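Local coordinates for outer membrane porin protein 32 (Delftia acidovorans, PDB 2FGQ) that forms trimeric, anion-selective channels across the bacterial outer membrane and binds malate in its pore, at residues Leu29-Ala34 / Gln306-Tyr311; Val255-Ala260 / Ile274-Val279; Tyr262-Ile267 / Ser301-Gln306; Leu292-Asn297 / Gly318-Gly323. One frame throughout, in Å; residues are numbered along the deposited sequence.

Interaction 1: Leu29-Ala34 / Gln306-Tyr311; sequences LGTSGA and QAKGVY. With CA (calcium ion), chain C.
Two backbone oxygens, Leu29 O at 2.4 Å and Gly309 O at 2.3 Å, grip one calcium ion, and the ion explains why these acceptors can stand only 3.3 Å from each other, Leu29 O to Gly309 O. A water, Asp64 of the same chain and Asn136 and Glu158 of a neighbouring subunit complete the shell, so the metal ties the loop to the wall and to the trimer interface. Beside it Thr31 N donates to Lys308 O over 3.0 Å, the N-H coming from above the carbonyl plane. A water bridges Thr31 O and Lys308 N. Glycine suits both sides: a side chain on Gly30 would run into Lys308 O, while Gly309 has positive phi (84°) and faces the CA of Gly30. Val310 CG2 lies 3.7 Å from Gly30 N. Lys308, its CG anti to the backbone N (chi1 -177°), slants across Thr31, with its CD 3.6 Å from Thr31 OG1; its ammonium goes on to a salt bridge with Glu60. Val310 and Tyr311 form a classic beta bulge opposite Ala307. The loop between strands 286-297 and 320-331 thus lies against strand 26-48 and, through Val310, against its neighbour 4-17, which Leu29 also touches.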
loop_
_atom_site.group_PDB
_atom_site.type_symbol
_atom_site.label_atom_id
_atom_site.label_comp_id
_atom_site.label_asym_id
_atom_site.label_seq_id
_atom_site.Cartn_x
_atom_site.Cartn_y
_atom_site.Cartn_z
ATOM N N LEU A 29 -3.446 -22.473 2.501
ATOM C CA LEU A 29 -4.503 -21.476 2.526
ATOM C C LEU A 29 -4.210 -20.567 1.334
ATOM O O LEU A 29 -3.148 -19.976 1.281
ATOM C CB LEU A 29 -4.520 -20.688 3.840
ATOM C CG LEU A 29 -5.826 -19.896 4.043
ATOM C CD1 LEU A 29 -6.919 -20.846 4.519
ATOM C CD2 LEU A 29 -5.635 -18.739 4.970
ATOM N N GLY A 30 -5.124 -20.467 0.408
ATOM C CA GLY A 30 -4.988 -19.620 -0.750
ATOM C C GLY A 30 -6.137 -18.646 -0.882
ATOM O O GLY A 30 -6.914 -18.422 0.030
ATOM N N THR A 31 -6.209 -18.000 -2.042
ATOM C CA THR A 31 -7.179 -16.943 -2.268
ATOM C C THR A 31 -7.828 -17.013 -3.617
ATOM O O THR A 31 -7.311 -17.655 -4.556
ATOM C CB THR A 31 -6.519 -15.544 -2.094
ATOM O OG1 THR A 31 -5.493 -15.341 -3.098
ATOM C CG2 THR A 31 -5.899 -15.374 -0.704
ATOM N N SER A 32 -8.969 -16.326 -3.726
ATOM C CA SER A 32 -9.485 -15.924 -5.017
ATOM C C SER A 32 -9.837 -17.120 -5.907
ATOM O O SER A 32 -9.523 -17.155 -7.103
ATOM C CB SER A 32 -8.494 -14.951 -5.653
ATOM O OG SER A 32 -8.408 -13.761 -4.894
ATOM N N GLY A 33 -10.564 -18.079 -5.332
ATOM C CA GLY A 33 -10.977 -19.270 -6.058
ATOM C C GLY A 33 -12.234 -19.102 -6.878
ATOM O O GLY A 33 -12.383 -19.782 -7.888
ATOM N N ALA A 34 -13.154 -18.252 -6.425
ATOM C CA ALA A 34 -14.441 -17.996 -7.098
ATOM C C ALA A 34 -14.478 -16.588 -7.730
ATOM O O ALA A 34 -14.948 -16.413 -8.840
ATOM C CB ALA A 34 -15.599 -18.190 -6.142
ATOM N N GLN A 306 -3.669 -23.155 -11.274
ATOM C CA GLN A 306 -3.359 -21.873 -10.630
ATOM C C GLN A 306 -4.021 -21.764 -9.255
ATOM O O GLN A 306 -5.017 -21.039 -9.093
ATOM C CB GLN A 306 -3.804 -20.752 -11.547
ATOM C CG GLN A 306 -3.043 -20.781 -12.867
ATOM C CD GLN A 306 -1.564 -20.648 -12.692
ATOM O OE1 GLN A 306 -0.786 -21.624 -12.888
ATOM N NE2 GLN A 306 -1.140 -19.458 -12.338
ATOM N N ALA A 307 -3.482 -22.498 -8.271
ATOM C CA ALA A 307 -4.024 -22.444 -6.896
ATOM C C ALA A 307 -3.351 -21.254 -6.195
ATOM O O ALA A 307 -2.324 -21.437 -5.526
ATOM C CB ALA A 307 -3.760 -23.742 -6.124
ATOM N N LYS A 308 -3.881 -20.049 -6.404
ATOM C CA LYS A 308 -3.243 -18.821 -5.950
ATOM C C LYS A 308 -3.073 -18.879 -4.437
ATOM O O LYS A 308 -4.024 -19.190 -3.713
ATOM C CB LYS A 308 -4.067 -17.609 -6.313
ATOM C CG LYS A 308 -3.439 -16.289 -5.937
ATOM C CD LYS A 308 -4.258 -15.099 -6.483
ATOM C CE LYS A 308 -3.856 -14.715 -7.906
ATOM N NZ LYS A 308 -4.698 -13.633 -8.473
ATOM N N GLY A 309 -1.864 -18.560 -3.993
ATOM C CA GLY A 309 -1.498 -18.566 -2.584
ATOM C C GLY A 309 -1.092 -19.916 -2.083
ATOM O O GLY A 309 -0.743 -20.031 -0.906
ATOM N N VAL A 310 -1.137 -20.938 -2.938
ATOM C CA VAL A 310 -0.695 -22.277 -2.527
ATOM C C VAL A 310 0.383 -22.786 -3.466
ATOM O O VAL A 310 1.528 -22.977 -3.059
ATOM C CB VAL A 310 -1.870 -23.275 -2.363
ATOM C CG1 VAL A 310 -1.350 -24.672 -2.005
ATOM C CG2 VAL A 310 -2.796 -22.773 -1.270
ATOM N N TYR A 311 0.019 -22.994 -4.728
ATOM C CA TYR A 311 1.001 -23.364 -5.737
ATOM C C TYR A 311 0.404 -23.043 -7.106
ATOM O O TYR A 311 -0.697 -23.494 -7.420
ATOM C CB TYR A 311 1.368 -24.849 -5.651
ATOM C CG TYR A 311 2.484 -25.194 -6.633
ATOM C CD1 TYR A 311 3.771 -24.740 -6.429
ATOM C CD2 TYR A 311 2.206 -25.883 -7.829
ATOM C CE1 TYR A 311 4.773 -24.980 -7.365
ATOM C CE2 TYR A 311 3.227 -26.137 -8.780
ATOM C CZ TYR A 311 4.492 -25.683 -8.538
ATOM O OH TYR A 311 5.519 -25.910 -9.429
HETATM CA CA CA C . -0.870 -19.278 1.240
HETATM O O HOH W 1 -6.899 -19.224 -6.902
HETATM O O HOH W 2 1.068 -17.801 0.877
#

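Interaction 2: Val255-Ala260 / Ile274-Val279; sequences VKLQYA and ITLGYV. With SO4 (sulfate ion), chain F.
Leu257 and Ile274 lie side by side on the outer surface, pointing the same way, with Leu257 CD2 3.9 Å from Ile274 CG2. Along the same face Val255 CG2 meets Leu276 CD1 at 4.0 Å, the two side chains slanting across each other. The valine reaches it because CG2 is anti to the backbone N, CG1 taking the place between N and the carbonyl carbon (chi1 63°). At one end Ile274 CG1 approaches the edge of the Tyr259 ring, near its plane, 4.0 Å from CD1; at the other, Tyr278 CD1 packs against CA and CB of Val255. Branched aliphatic and aromatic residues suit this face, which probably meets lipid. Tyr259 OH turns to His272.

Beneath them the strands run antiparallel at 164°. Lys256 and Gly277 form one hydrogen-bonded pair, with Gly277 N to Lys256 O at 2.8 Å; Gln258 and Thr275 form the next, Thr275 N meeting Gln258 O almost in line with its C=O bond. That oxygen also accepts from a water shared with Thr275 OG1, which is itself hydrogen-bonded to Gln273. Lys256, Gln258 and Thr275 face the barrel interior, where polar groups are at home. The lysine's extended chain carries NZ to within 2.7 Å of O2 of a sulfate, probably from the crystallisation liquor, and CE rests 4.1 Å from Val279 CG2. Arg329 also binds this sulfate, and Lys256 NZ donates to Leu106 O as well.

The hairpin of strands 253-264 and 269-281 lies between strands 235-249 and 286-297, while the loop residues Leu106 and Phe107 pack on its inner face.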
loop_
_atom_site.group_PDB
_atom_site.type_symbol
_atom_site.label_atom_id
_atom_site.label_comp_id
_atom_site.label_asym_id
_atom_site.label_seq_id
_atom_site.Cartn_x
_atom_site.Cartn_y
_atom_site.Cartn_z
ATOM N N VAL A 255 -23.816 -25.147 -10.582
ATOM C CA VAL A 255 -22.793 -26.081 -10.986
ATOM C C VAL A 255 -22.191 -25.593 -12.298
ATOM O O VAL A 255 -22.896 -25.022 -13.144
ATOM C CB VAL A 255 -23.346 -27.530 -11.113
ATOM C CG1 VAL A 255 -24.394 -27.647 -12.186
ATOM C CG2 VAL A 255 -22.252 -28.504 -11.358
ATOM N N LYS A 256 -20.895 -25.821 -12.451
ATOM C CA LYS A 256 -20.151 -25.397 -13.636
ATOM C C LYS A 256 -19.190 -26.489 -14.079
ATOM O O LYS A 256 -18.544 -27.135 -13.265
ATOM C CB LYS A 256 -19.306 -24.129 -13.357
ATOM C CG LYS A 256 -19.997 -22.948 -12.766
ATOM C CD LYS A 256 -18.924 -21.977 -12.248
ATOM C CE LYS A 256 -19.480 -20.904 -11.446
ATOM N NZ LYS A 256 -18.409 -19.889 -11.231
ATOM N N LEU A 257 -19.069 -26.671 -15.393
ATOM C CA LEU A 257 -18.172 -27.638 -15.979
ATOM C C LEU A 257 -17.513 -27.007 -17.202
ATOM O O LEU A 257 -18.203 -26.459 -18.058
ATOM C CB LEU A 257 -18.994 -28.852 -16.409
ATOM C CG LEU A 257 -18.532 -30.290 -16.505
ATOM C CD1 LEU A 257 -19.085 -31.085 -17.719
ATOM C CD2 LEU A 257 -17.150 -30.645 -16.150
ATOM N N GLN A 258 -16.190 -27.090 -17.275
ATOM C CA GLN A 258 -15.469 -26.481 -18.385
ATOM C C GLN A 258 -14.341 -27.372 -18.835
ATOM O O GLN A 258 -13.631 -27.957 -18.017
ATOM C CB GLN A 258 -14.930 -25.130 -17.963
ATOM C CG GLN A 258 -14.514 -24.231 -19.109
ATOM C CD GLN A 258 -14.371 -22.773 -18.636
ATOM O OE1 GLN A 258 -13.249 -22.303 -18.361
ATOM N NE2 GLN A 258 -15.484 -22.072 -18.550
ATOM N N TYR A 259 -14.209 -27.483 -20.149
ATOM C CA TYR A 259 -13.126 -28.210 -20.790
ATOM C C TYR A 259 -12.276 -27.238 -21.582
ATOM O O TYR A 259 -12.816 -26.362 -22.251
ATOM C CB TYR A 259 -13.711 -29.290 -21.759
ATOM C CG TYR A 259 -12.639 -29.942 -22.608
ATOM C CD1 TYR A 259 -11.876 -30.982 -22.122
ATOM C CD2 TYR A 259 -12.340 -29.445 -23.887
ATOM C CE1 TYR A 259 -10.849 -31.539 -22.889
ATOM C CE2 TYR A 259 -11.339 -30.006 -24.667
ATOM C CZ TYR A 259 -10.590 -31.047 -24.156
ATOM O OH TYR A 259 -9.581 -31.609 -24.917
ATOM N N ALA A 260 -10.957 -27.381 -21.536
ATOM C CA ALA A 260 -10.065 -26.547 -22.321
ATOM C C ALA A 260 -8.923 -27.379 -22.896
ATOM O O ALA A 260 -8.542 -28.433 -22.378
ATOM C CB ALA A 260 -9.500 -25.399 -21.479
ATOM N N ILE A 274 -10.020 -30.259 -17.437
ATOM C CA ILE A 274 -11.425 -30.342 -17.068
ATOM C C ILE A 274 -11.560 -29.791 -15.646
ATOM O O ILE A 274 -10.797 -30.161 -14.759
ATOM C CB ILE A 274 -11.952 -31.796 -17.111
ATOM C CG1 ILE A 274 -11.723 -32.445 -18.453
ATOM C CG2 ILE A 274 -13.454 -31.813 -16.809
ATOM C CD1 ILE A 274 -11.891 -34.005 -18.375
ATOM N N THR A 275 -12.547 -28.922 -15.453
ATOM C CA THR A 275 -12.847 -28.360 -14.161
ATOM C C THR A 275 -14.328 -28.439 -13.866
ATOM O O THR A 275 -15.150 -28.049 -14.698
ATOM C CB THR A 275 -12.452 -26.894 -14.155
ATOM O OG1 THR A 275 -11.113 -26.772 -14.639
ATOM C CG2 THR A 275 -12.437 -26.330 -12.718
ATOM N N LEU A 276 -14.636 -28.944 -12.670
ATOM C CA LEU A 276 -15.967 -28.955 -12.112
ATOM C C LEU A 276 -16.019 -27.988 -10.931
ATOM O O LEU A 276 -15.147 -28.006 -10.069
ATOM C CB LEU A 276 -16.317 -30.359 -11.625
ATOM C CG LEU A 276 -17.683 -30.489 -11.006
ATOM C CD1 LEU A 276 -18.815 -30.408 -12.041
ATOM C CD2 LEU A 276 -17.729 -31.844 -10.247
ATOM N N GLY A 277 -17.048 -27.168 -10.874
ATOM C CA GLY A 277 -17.212 -26.228 -9.773
ATOM C C GLY A 277 -18.630 -26.183 -9.227
ATOM O O GLY A 277 -19.582 -26.435 -9.927
ATOM N N TYR A 278 -18.757 -25.801 -7.968
ATOM C CA TYR A 278 -20.037 -25.599 -7.350
ATOM C C TYR A 278 -19.949 -24.329 -6.515
ATOM O O TYR A 278 -18.962 -24.118 -5.837
ATOM C CB TYR A 278 -20.393 -26.781 -6.436
ATOM C CG TYR A 278 -21.850 -26.769 -6.059
ATOM C CD1 TYR A 278 -22.790 -27.178 -6.980
ATOM C CD2 TYR A 278 -22.288 -26.312 -4.818
ATOM C CE1 TYR A 278 -24.124 -27.171 -6.706
ATOM C CE2 TYR A 278 -23.692 -26.310 -4.517
ATOM C CZ TYR A 278 -24.579 -26.731 -5.502
ATOM O OH TYR A 278 -25.963 -26.756 -5.314
ATOM N N VAL A 279 -20.995 -23.508 -6.563
ATOM C CA VAL A 279 -21.127 -22.336 -5.730
ATOM C C VAL A 279 -22.448 -22.434 -4.990
ATOM O O VAL A 279 -23.493 -22.677 -5.601
ATOM C CB VAL A 279 -21.100 -21.072 -6.600
ATOM C CG1 VAL A 279 -21.278 -19.819 -5.765
ATOM C CG2 VAL A 279 -19.793 -20.991 -7.382
HETATM S S SO4 F . -20.312 -17.121 -9.800
HETATM O O1 SO4 F . -21.189 -17.180 -8.623
HETATM O O2 SO4 F . -20.553 -18.290 -10.661
HETATM O O3 SO4 F . -20.642 -15.914 -10.570
HETATM O O4 SO4 F . -18.903 -17.075 -9.394
HETATM O O HOH W 3 -11.116 -26.823 -17.445
#

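Interaction 3: Tyr262-Ile267 / Ser301-Gln306; sequences YDQKAI and STLGLQ
The flat amide of Gln264 is met in its own plane by Ser301 OG, which donates to a lone pair of OE1 and lies 2.9 Å from OE1. The Leu303 and Gln264 side chains approach from opposite directions, and the leucine sets CD1 above one face of the amide, 3.9 Å from OE1, with its CG 3.9 Å from NE2. Leu303 CD1 also approaches the Tyr262 ring obliquely, 4.2 Å from CD2. Ser301 OG can reach the glutamine because it stands anti to the backbone N (chi1 -175°), and the same hydroxyl also lies against the Asn297 side chain. A water fixes the other end of the Gln264 amide, taking a bond from NE2 at 2.8 Å and another from Thr302 N. This is near the end of a porin barrel strand, 253-264, where it meets the long loop joining strands 286-297 and 320-331, which folds back over the inner wall. A leucine at Gln264 would probably leave Ser301 OG without its acceptor and the water without one of its donors. Tyr262 OH reaches Met116 N, and Leu303 also packs on Met116, which places both beside another loop. Farther along the chain, Ile267 lays CD1 3.9 Å from Ser301 CA.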
loop_
_atom_site.group_PDB
_atom_site.type_symbol
_atom_site.label_atom_id
_atom_site.label_comp_id
_atom_site.label_asym_id
_atom_site.label_seq_id
_atom_site.Cartn_x
_atom_site.Cartn_y
_atom_site.Cartn_z
ATOM N N TYR A 262 -5.017 -26.593 -24.830
ATOM C CA TYR A 262 -3.946 -25.667 -25.152
ATOM C C TYR A 262 -2.943 -26.383 -26.046
ATOM O O TYR A 262 -2.258 -27.317 -25.618
ATOM C CB TYR A 262 -3.284 -25.159 -23.863
ATOM C CG TYR A 262 -4.310 -24.653 -22.895
ATOM C CD1 TYR A 262 -4.949 -23.460 -23.125
ATOM C CD2 TYR A 262 -4.703 -25.412 -21.797
ATOM C CE1 TYR A 262 -5.927 -22.984 -22.273
ATOM C CE2 TYR A 262 -5.678 -24.943 -20.918
ATOM C CZ TYR A 262 -6.273 -23.719 -21.154
ATOM O OH TYR A 262 -7.259 -23.251 -20.328
ATOM N N ASP A 263 -2.900 -25.931 -27.285
ATOM C CA ASP A 263 -2.036 -26.486 -28.309
ATOM C C ASP A 263 -0.833 -25.582 -28.491
ATOM O O ASP A 263 -0.906 -24.538 -29.131
ATOM C CB ASP A 263 -2.811 -26.663 -29.596
ATOM C CG ASP A 263 -2.037 -27.420 -30.640
ATOM O OD1 ASP A 263 -0.886 -27.855 -30.375
ATOM O OD2 ASP A 263 -2.532 -27.630 -31.756
ATOM N N GLN A 264 0.269 -25.993 -27.872
ATOM C CA GLN A 264 1.474 -25.208 -27.734
ATOM C C GLN A 264 2.435 -25.576 -28.848
ATOM O O GLN A 264 3.204 -26.513 -28.724
ATOM C CB GLN A 264 2.079 -25.467 -26.350
ATOM C CG GLN A 264 1.125 -25.078 -25.251
ATOM C CD GLN A 264 1.341 -25.871 -23.972
ATOM O OE1 GLN A 264 0.674 -26.926 -23.725
ATOM N NE2 GLN A 264 2.266 -25.393 -23.157
ATOM N N LYS A 265 2.370 -24.834 -29.945
ATOM C CA LYS A 265 3.093 -25.224 -31.174
ATOM C C LYS A 265 4.582 -25.214 -31.037
ATOM O O LYS A 265 5.268 -26.002 -31.693
ATOM C CB LYS A 265 2.678 -24.389 -32.389
ATOM C CG LYS A 265 1.216 -24.436 -32.654
ATOM C CD LYS A 265 0.738 -25.817 -33.036
ATOM C CE LYS A 265 -0.579 -25.787 -33.766
ATOM N NZ LYS A 265 -1.061 -27.161 -34.091
ATOM N N ALA A 266 5.121 -24.348 -30.193
ATOM C CA ALA A 266 6.551 -24.223 -30.112
ATOM C C ALA A 266 7.200 -25.442 -29.480
ATOM O O ALA A 266 8.396 -25.649 -29.683
ATOM C CB ALA A 266 6.936 -22.949 -29.343
ATOM N N ILE A 267 6.452 -26.219 -28.703
ATOM C CA ILE A 267 6.952 -27.448 -28.106
ATOM C C ILE A 267 6.194 -28.686 -28.623
ATOM O O ILE A 267 6.321 -29.774 -28.055
ATOM C CB ILE A 267 6.898 -27.345 -26.527
ATOM C CG1 ILE A 267 5.487 -26.991 -26.063
ATOM C CG2 ILE A 267 7.891 -26.301 -26.072
ATOM C CD1 ILE A 267 5.224 -27.261 -24.628
ATOM N N SER A 301 4.747 -30.537 -22.529
ATOM C CA SER A 301 3.943 -29.557 -21.793
ATOM C C SER A 301 4.112 -29.712 -20.287
ATOM O O SER A 301 4.170 -30.830 -19.774
ATOM C CB SER A 301 2.477 -29.686 -22.207
ATOM O OG SER A 301 1.668 -28.679 -21.618
ATOM N N THR A 302 4.182 -28.575 -19.613
ATOM C CA THR A 302 4.469 -28.479 -18.180
ATOM C C THR A 302 3.505 -27.546 -17.434
ATOM O O THR A 302 3.868 -27.002 -16.385
ATOM C CB THR A 302 5.903 -27.948 -17.918
ATOM O OG1 THR A 302 6.086 -26.708 -18.598
ATOM C CG2 THR A 302 6.967 -28.903 -18.434
ATOM N N LEU A 303 2.315 -27.332 -17.980
ATOM C CA LEU A 303 1.354 -26.423 -17.373
ATOM C C LEU A 303 0.855 -26.909 -16.028
ATOM O O LEU A 303 0.612 -28.087 -15.821
ATOM C CB LEU A 303 0.173 -26.168 -18.299
ATOM C CG LEU A 303 0.505 -25.528 -19.647
ATOM C CD1 LEU A 303 -0.780 -25.402 -20.438
ATOM C CD2 LEU A 303 1.211 -24.161 -19.511
ATOM N N GLY A 304 0.661 -25.961 -15.136
ATOM C CA GLY A 304 0.109 -26.247 -13.831
ATOM C C GLY A 304 -1.135 -25.442 -13.519
ATOM O O GLY A 304 -1.341 -24.317 -14.026
ATOM N N LEU A 305 -1.943 -25.999 -12.642
ATOM C CA LEU A 305 -3.140 -25.338 -12.168
ATOM C C LEU A 305 -2.780 -24.127 -11.294
ATOM O O LEU A 305 -1.744 -24.101 -10.601
ATOM C CB LEU A 305 -3.990 -26.309 -11.392
ATOM C CG LEU A 305 -4.547 -27.495 -12.157
ATOM C CD1 LEU A 305 -5.041 -28.567 -11.182
ATOM C CD2 LEU A 305 -5.650 -27.026 -13.084
ATOM N N GLN A 306 -3.669 -23.155 -11.274
ATOM C CA GLN A 306 -3.359 -21.873 -10.630
ATOM C C GLN A 306 -4.021 -21.764 -9.255
ATOM O O GLN A 306 -5.017 -21.039 -9.093
ATOM C CB GLN A 306 -3.804 -20.752 -11.547
ATOM C CG GLN A 306 -3.043 -20.781 -12.867
ATOM C CD GLN A 306 -1.564 -20.648 -12.692
ATOM O OE1 GLN A 306 -0.786 -21.624 -12.888
ATOM N NE2 GLN A 306 -1.140 -19.458 -12.338
HETATM O O HOH W 4 4.027 -26.138 -21.140
#

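Interaction 4: Leu292-Asn297 / Gly318-Gly323; sequences LAFLKN and GESQTG
Ala293 with Gly323 and Leu295 with Gln321 form hydrogen-bonded antiparallel pairs, strands 292-297 and 320-323 running at 168° to each other, and the four bonds of these pairs are short and nearly straight, Gln321 N to Leu295 O being 2.8 Å.

On the outer side Phe294, its CG anti to the backbone N (chi1 -177°), swings its ring over the partner strand. Thr322 OG1 comes to the ring edge near its plane, 3.5 Å from CD1, and Ser320 CB lies obliquely 3.7 Å from CZ. The serine hydroxyl also touches the chain of Lys296, with CG 3.6 Å from OG. Small residues such as serine and threonine suit these places, since the ring runs alongside them, with Thr322 at its edge. An alanine in place of Phe294 would probably open a gap beside Ser320 CB and leave Thr322 OG1 without its neighbour at the ring edge. Nearer the far end Leu292 CD1 meets Gly323 O at 3.6 Å.

On the inner side Leu295 and the long chain of Gln321 meet aslant, and both pack on the returning loop, through Leu303 and Leu305 respectively. Toward the loop the ladder loses its regularity: Asn297 N reaches Glu319 O at 3.2 Å, from well above the carbonyl plane. Gly318 has positive phi (77°), a conformation easy for a residue without a side chain, as the chain turns into the strand. Glu319 forms a salt bridge with Lys19. The arrangement is that of neighbouring antiparallel staves in a 16-stranded porin barrel, here its last two strands.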
loop_
_atom_site.group_PDB
_atom_site.type_symbol
_atom_site.label_atom_id
_atom_site.label_comp_id
_atom_site.label_asym_id
_atom_site.label_seq_id
_atom_site.Cartn_x
_atom_site.Cartn_y
_atom_site.Cartn_z
ATOM N N LEU A 292 -12.811 -28.438 -8.530
ATOM C CA LEU A 292 -12.032 -29.650 -8.725
ATOM C C LEU A 292 -11.527 -29.622 -10.144
ATOM O O LEU A 292 -12.335 -29.548 -11.069
ATOM C CB LEU A 292 -12.934 -30.892 -8.534
ATOM C CG LEU A 292 -12.346 -32.265 -8.828
ATOM C CD1 LEU A 292 -11.143 -32.584 -7.966
ATOM C CD2 LEU A 292 -13.433 -33.336 -8.662
ATOM N N ALA A 293 -10.230 -29.749 -10.336
ATOM C CA ALA A 293 -9.678 -29.681 -11.687
ATOM C C ALA A 293 -8.654 -30.761 -11.958
ATOM O O ALA A 293 -7.947 -31.245 -11.073
ATOM C CB ALA A 293 -9.052 -28.352 -11.900
ATOM N N PHE A 294 -8.578 -31.120 -13.233
ATOM C CA PHE A 294 -7.649 -32.130 -13.719
ATOM C C PHE A 294 -7.011 -31.569 -14.967
ATOM O O PHE A 294 -7.715 -31.201 -15.892
ATOM C CB PHE A 294 -8.397 -33.442 -14.047
ATOM C CG PHE A 294 -7.501 -34.553 -14.495
ATOM C CD1 PHE A 294 -6.613 -35.142 -13.612
ATOM C CD2 PHE A 294 -7.557 -35.017 -15.823
ATOM C CE1 PHE A 294 -5.775 -36.188 -14.035
ATOM C CE2 PHE A 294 -6.721 -36.043 -16.256
ATOM C CZ PHE A 294 -5.845 -36.644 -15.354
ATOM N N LEU A 295 -5.688 -31.503 -14.976
ATOM C CA LEU A 295 -4.915 -30.953 -16.054
ATOM C C LEU A 295 -3.953 -32.039 -16.540
ATOM O O LEU A 295 -3.092 -32.499 -15.816
ATOM C CB LEU A 295 -4.137 -29.731 -15.586
ATOM C CG LEU A 295 -3.270 -28.894 -16.512
ATOM C CD1 LEU A 295 -4.048 -28.367 -17.689
ATOM C CD2 LEU A 295 -2.593 -27.715 -15.753
ATOM N N LYS A 296 -4.103 -32.426 -17.805
ATOM C CA LYS A 296 -3.277 -33.459 -18.406
ATOM C C LYS A 296 -2.346 -32.857 -19.430
ATOM O O LYS A 296 -2.791 -32.414 -20.479
ATOM C CB LYS A 296 -4.199 -34.448 -19.108
ATOM C CG LYS A 296 -3.510 -35.602 -19.790
ATOM C CD LYS A 296 -4.598 -36.554 -20.376
ATOM C CE LYS A 296 -4.851 -37.786 -19.507
ATOM N NZ LYS A 296 -6.313 -38.012 -19.195
ATOM N N ASN A 297 -1.062 -32.829 -19.115
ATOM C CA ASN A 297 -0.046 -32.402 -20.039
ATOM C C ASN A 297 0.382 -33.596 -20.874
ATOM O O ASN A 297 0.580 -34.670 -20.340
ATOM C CB ASN A 297 1.169 -31.894 -19.291
ATOM C CG ASN A 297 0.901 -30.609 -18.544
ATOM O OD1 ASN A 297 0.780 -30.589 -17.271
ATOM N ND2 ASN A 297 0.786 -29.551 -19.279
ATOM N N GLY A 318 4.733 -33.707 -19.241
ATOM C CA GLY A 318 3.844 -34.811 -19.512
ATOM C C GLY A 318 3.067 -35.354 -18.339
ATOM O O GLY A 318 2.378 -36.376 -18.476
ATOM N N GLU A 319 3.127 -34.646 -17.217
ATOM C CA GLU A 319 2.431 -35.078 -16.021
ATOM C C GLU A 319 1.008 -34.562 -15.981
ATOM O O GLU A 319 0.710 -33.485 -16.497
ATOM C CB GLU A 319 3.140 -34.554 -14.771
ATOM C CG GLU A 319 4.479 -35.197 -14.476
ATOM C CD GLU A 319 4.359 -36.644 -14.056
ATOM O OE1 GLU A 319 3.547 -36.959 -13.169
ATOM O OE2 GLU A 319 5.069 -37.474 -14.644
ATOM N N SER A 320 0.135 -35.325 -15.339
ATOM C CA SER A 320 -1.207 -34.887 -15.065
ATOM C C SER A 320 -1.198 -34.370 -13.633
ATOM O O SER A 320 -0.511 -34.916 -12.769
ATOM C CB SER A 320 -2.184 -36.053 -15.164
ATOM O OG SER A 320 -2.261 -36.530 -16.505
ATOM N N GLN A 321 -1.993 -33.349 -13.373
ATOM C CA GLN A 321 -2.110 -32.757 -12.046
ATOM C C GLN A 321 -3.587 -32.611 -11.680
ATOM O O GLN A 321 -4.418 -32.247 -12.494
ATOM C CB GLN A 321 -1.449 -31.400 -12.073
ATOM C CG GLN A 321 -1.216 -30.752 -10.718
ATOM C CD GLN A 321 -0.898 -29.246 -10.843
ATOM O OE1 GLN A 321 -0.072 -28.686 -10.085
ATOM N NE2 GLN A 321 -1.553 -28.608 -11.784
ATOM N N THR A 322 -3.901 -32.913 -10.429
ATOM C CA THR A 322 -5.218 -32.725 -9.887
ATOM C C THR A 322 -5.162 -31.646 -8.828
ATOM O O THR A 322 -4.238 -31.603 -8.026
ATOM C CB THR A 322 -5.701 -34.048 -9.266
ATOM O OG1 THR A 322 -5.674 -35.069 -10.274
ATOM C CG2 THR A 322 -7.151 -33.976 -8.840
ATOM N N GLY A 323 -6.185 -30.820 -8.801
ATOM C CA GLY A 323 -6.284 -29.769 -7.796
ATOM C C GLY A 323 -7.678 -29.600 -7.268
ATOM O O GLY A 323 -8.672 -29.924 -7.923
#

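How the interactions relate
Interactions 2 and 4 are adjoining strand pairs of one barrel wall, their centres about 14 Å apart: strands 269-281 and 286-297 join them, with probable hydrogen bonds from Leu292 N to Leu276 O at 2.8 Å and from Phe294 N to Ile274 O at 2.9 Å. Interaction 3 shares strand 253-264 with interaction 2, and its loop continues into interaction 1 through Gln306. The loop also leans on interaction 4, where Gly318 N probably bonds to Ser301 O at 3.0 Å. One long connection therefore serves interactions 1, 3 and 4. Interaction 1 holds the calcium; its Lys308 side chain lies about 6 Å from the malate, and the Gln258 side chain about 12 Å from the malate.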